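Local coordinates for fucolectin-related protein (Streptococcus pneumoniae, PDB 2WMF) that probably hydrolyses glycosidic linkages in host carbohydrate (blood-group) antigens, as the catalytic module of a family 98 glycoside hydrolase, at residues A268-P271 against M277-M280; E270-I275 against T486-M491. All coordinates share one frame; numbering follows the deposited sequence.

Following the chain, the loop after helix 245-249 supplies residues 268-271 and leads straight into helix 272-283. Interaction 1 closes a short loop, bringing Glu270, just ahead of the helix, to Glu278 at the end of its second turn. Interaction 2 sets out from the same helix start but closes a loop of 210 intervening residues, joining Glu272 to Thr486 and Lys488. Since Glu272 lies between Glu270 and Glu278 while its partners lie far beyond, the two closures cross. Interaction 1 stays within the barrel; interaction 2 ties the barrel helix to the segment after strand 477-482. They touch where Ala268 O lies 3.4 Å from Lys488 CE.

Interaction 1. Residues A268-P271 against M277-M280; sequences ASEP and MEMM
Glu270 and Glu278 carry this contact, carboxylate to carboxylate, with their two side chains arriving from opposite directions. Glu270 OE2 and Glu278 OE2 are 2.6 Å apart, the closest approach between the segments. The same Glu278 OE2 also lies 3.3 Å from Glu270 OE1, so one oxygen of Glu278 faces both oxygens of Glu270. The two carboxylates are nearly coplanar, their planes 6° apart, and are set end by end with neither lying over the other. In Glu270, CG stands anti to the backbone N (chi1 178°) and the chain continues extended, which carries the acid group from the loop toward the second turn of the helix. Glu278 is also extended beyond CG and reaches back from the helix to meet it.

Other polar groups fix the Glu278 end: Asn213 ND2 hydrogen-bonds to OE1, while Lys246 NZ forms a salt bridge with OE2 and a long, weak ion pair with Glu270 OE1.

The contact buries 70 Å² in all, from the two acids; around them, Trp247 of helix 245-249 packs on Glu270 and Pro364 on Glu278. Pro271 occupies the N-cap position of helix 272-283, so Glu270 sits just before the helix. Asn213 and Lys246 follow the sixth and seventh strands of the parallel eight-stranded barrel, placing this buried acidic pair at the C-terminal ends of the strands, the end where (beta/alpha)8 enzymes carry their active sites.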
# COMPACT_ATOMS: atom_id res chain seq x y z
N ALA A 268 14.73 -7.15 2.08
CA ALA A 268 14.61 -6.95 3.52
C ALA A 268 15.21 -5.61 3.98
O ALA A 268 15.47 -5.41 5.17
CB ALA A 268 15.23 -8.18 4.29
N SER A 269 15.35 -4.69 3.02
CA SER A 269 16.02 -3.43 3.26
C SER A 269 15.21 -2.14 3.00
O SER A 269 15.67 -1.05 3.30
CB SER A 269 17.36 -3.39 2.51
OG SER A 269 18.24 -4.42 2.98
N GLU A 270 14.00 -2.25 2.46
CA GLU A 270 13.14 -1.05 2.35
C GLU A 270 12.77 -0.62 3.79
O GLU A 270 12.24 -1.46 4.56
CB GLU A 270 11.87 -1.34 1.57
CG GLU A 270 10.97 -0.11 1.51
CD GLU A 270 9.77 -0.17 0.59
OE1 GLU A 270 9.72 -1.01 -0.31
OE2 GLU A 270 8.86 0.73 0.80
N PRO A 271 13.04 0.63 4.16
CA PRO A 271 12.72 1.06 5.54
C PRO A 271 11.27 0.71 5.95
O PRO A 271 10.32 0.88 5.17
CB PRO A 271 12.97 2.55 5.51
CG PRO A 271 14.03 2.70 4.49
CD PRO A 271 13.68 1.72 3.41
N MET A 277 4.42 4.49 4.55
CA MET A 277 4.21 5.63 3.66
C MET A 277 3.54 5.22 2.32
O MET A 277 2.64 5.92 1.81
CB MET A 277 5.52 6.37 3.45
CG MET A 277 6.03 7.02 4.75
SD MET A 277 7.83 7.30 4.89
CE MET A 277 8.11 8.02 3.35
N GLU A 278 3.96 4.09 1.75
CA GLU A 278 3.27 3.51 0.60
C GLU A 278 1.77 3.22 0.92
O GLU A 278 0.90 3.50 0.10
CB GLU A 278 3.99 2.26 0.06
CG GLU A 278 5.45 2.43 -0.31
CD GLU A 278 5.94 1.35 -1.24
OE1 GLU A 278 5.18 0.93 -2.13
OE2 GLU A 278 7.08 0.85 -1.06
N MET A 279 1.49 2.68 2.12
CA MET A 279 0.11 2.46 2.52
C MET A 279 -0.64 3.81 2.63
O MET A 279 -1.80 3.91 2.24
CB MET A 279 0.00 1.74 3.87
CG MET A 279 0.69 0.34 3.89
SD MET A 279 0.81 -0.32 5.58
CE MET A 279 -0.90 -0.66 5.99
N MET A 280 0.04 4.84 3.16
CA MET A 280 -0.58 6.17 3.22
C MET A 280 -1.03 6.72 1.85
O MET A 280 -2.06 7.33 1.76
CB MET A 280 0.37 7.17 3.86
CG MET A 280 -0.27 8.52 4.15
SD MET A 280 0.88 9.75 4.81
CE MET A 280 1.07 9.14 6.48

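Interaction 2. Residues E270-I275 against T486-M491; sequences EPESMI and TDKTAM
Glu272 OE1 is gripped by two donors that come from opposite faces of its carboxylate plane. Lys488 NZ makes a salt bridge to it at 2.9 Å, on the syn side though well out of plane. Thr486 N donates to the same oxygen over 3.1 Å, a fairly straight bond with an N-H...O angle of 159°. The other oxygen is held too: Thr486 OG1 donates to the syn lone pair of Glu272 OE2 at 2.7 Å, and Tyr519 OH hydrogen-bonds to OE2 from outside the two segments. With both oxygens engaged, the carboxylate has little scope to rotate. A bend at chi2 (88°) turns it away from the line of the chain, and Glu272 and Thr486 cross at about a right angle. The methyl of Thr486 rests by the acid, CG2 being 3.3 Å from Glu272 OE2.

Glu272 lies in the first turn of helix 272-283, the helix that comes between the seventh and eighth strands of the (beta/alpha)8 barrel in the chain, whereas Thr486 and Lys488 follow strand 477-482 of one of the antiparallel sheets; the acid thus joins the barrel to the C-terminal region at a buried interface. Tyr297 and Ala308 pack on Glu272 from the barrel side.

Lys488 folds back, bent at chi2 and chi4, so that its ammonium group meets Thr486 as well as the acid. NZ donates to Thr486 O at 2.8 Å and, less closely, to Thr486 OG1 at 3.1 Å, making three bonds in all. Just beyond, Asp487 OD1 caps helix 489-493 by accepting from Thr489 N at 3.0 Å, and it also takes a bond from Thr489 OG1, whose hydroxyl is hydrogen-bonded to Asn254 ND2 too.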
# COMPACT_ATOMS: atom_id res chain seq x y z
N GLU A 270 14.00 -2.25 2.46
CA GLU A 270 13.14 -1.05 2.35
C GLU A 270 12.77 -0.62 3.79
O GLU A 270 12.24 -1.46 4.56
CB GLU A 270 11.87 -1.34 1.57
CG GLU A 270 10.97 -0.11 1.51
CD GLU A 270 9.77 -0.17 0.59
OE1 GLU A 270 9.72 -1.01 -0.31
OE2 GLU A 270 8.86 0.73 0.80
N PRO A 271 13.04 0.63 4.16
CA PRO A 271 12.72 1.06 5.54
C PRO A 271 11.27 0.71 5.95
O PRO A 271 10.32 0.88 5.17
CB PRO A 271 12.97 2.55 5.51
CG PRO A 271 14.03 2.70 4.49
CD PRO A 271 13.68 1.72 3.41
N GLU A 272 11.15 0.22 7.17
CA GLU A 272 9.83 -0.20 7.72
C GLU A 272 8.78 0.90 7.62
O GLU A 272 7.66 0.68 7.16
CB GLU A 272 9.97 -0.67 9.17
CG GLU A 272 10.76 -2.00 9.32
CD GLU A 272 12.25 -1.92 9.45
OE1 GLU A 272 12.88 -0.88 9.04
OE2 GLU A 272 12.81 -2.92 9.99
N SER A 273 9.14 2.10 8.05
CA SER A 273 8.19 3.22 7.99
C SER A 273 7.86 3.61 6.55
O SER A 273 6.79 4.16 6.26
CB SER A 273 8.74 4.42 8.72
OG SER A 273 10.01 4.73 8.19
N MET A 274 8.77 3.32 5.62
CA MET A 274 8.48 3.63 4.23
C MET A 274 7.39 2.70 3.64
O MET A 274 6.63 3.11 2.75
CB MET A 274 9.73 3.60 3.35
CG MET A 274 9.50 3.92 1.87
SD MET A 274 11.10 3.95 0.98
CE MET A 274 10.48 3.81 -0.70
N ILE A 275 7.33 1.47 4.12
CA ILE A 275 6.23 0.55 3.78
C ILE A 275 4.87 1.24 4.16
O ILE A 275 3.90 1.29 3.37
CB ILE A 275 6.34 -0.78 4.49
CG1 ILE A 275 7.60 -1.55 4.05
CG2 ILE A 275 5.13 -1.68 4.16
CD1 ILE A 275 7.96 -2.67 5.01
N THR A 486 14.86 -0.02 11.27
CA THR A 486 15.95 -0.79 11.90
C THR A 486 17.23 -0.62 11.07
O THR A 486 17.16 -0.43 9.85
CB THR A 486 15.59 -2.29 12.02
OG1 THR A 486 15.44 -2.86 10.69
CG2 THR A 486 14.35 -2.49 12.87
N ASP A 487 18.39 -0.72 11.73
CA ASP A 487 19.68 -0.72 11.04
C ASP A 487 19.88 -2.09 10.35
O ASP A 487 19.85 -3.15 11.01
CB ASP A 487 20.79 -0.46 12.06
CG ASP A 487 22.17 -0.45 11.46
OD1 ASP A 487 22.28 -0.37 10.22
OD2 ASP A 487 23.13 -0.50 12.27
N LYS A 488 20.06 -2.07 9.02
CA LYS A 488 20.20 -3.29 8.23
C LYS A 488 21.67 -3.71 8.08
O LYS A 488 21.98 -4.65 7.34
CB LYS A 488 19.61 -3.10 6.83
CG LYS A 488 18.13 -2.53 6.78
CD LYS A 488 17.19 -3.42 7.56
CE LYS A 488 15.74 -2.97 7.48
NZ LYS A 488 15.49 -1.56 7.92
N THR A 489 22.58 -2.97 8.72
CA THR A 489 24.02 -3.23 8.58
C THR A 489 24.40 -4.68 8.95
O THR A 489 25.16 -5.33 8.20
CB THR A 489 24.86 -2.21 9.45
OG1 THR A 489 24.55 -0.86 9.06
CG2 THR A 489 26.35 -2.47 9.27
N ALA A 490 23.90 -5.20 10.07
CA ALA A 490 24.27 -6.57 10.47
C ALA A 490 23.93 -7.60 9.37
O ALA A 490 24.73 -8.48 9.03
CB ALA A 490 23.63 -6.96 11.78
N MET A 491 22.74 -7.48 8.79
CA MET A 491 22.31 -8.42 7.79
C MET A 491 23.25 -8.34 6.57
O MET A 491 23.67 -9.38 5.98
CB MET A 491 20.85 -8.12 7.38
CG MET A 491 20.33 -9.03 6.28
SD MET A 491 18.61 -8.65 5.87
CE MET A 491 18.80 -6.90 5.41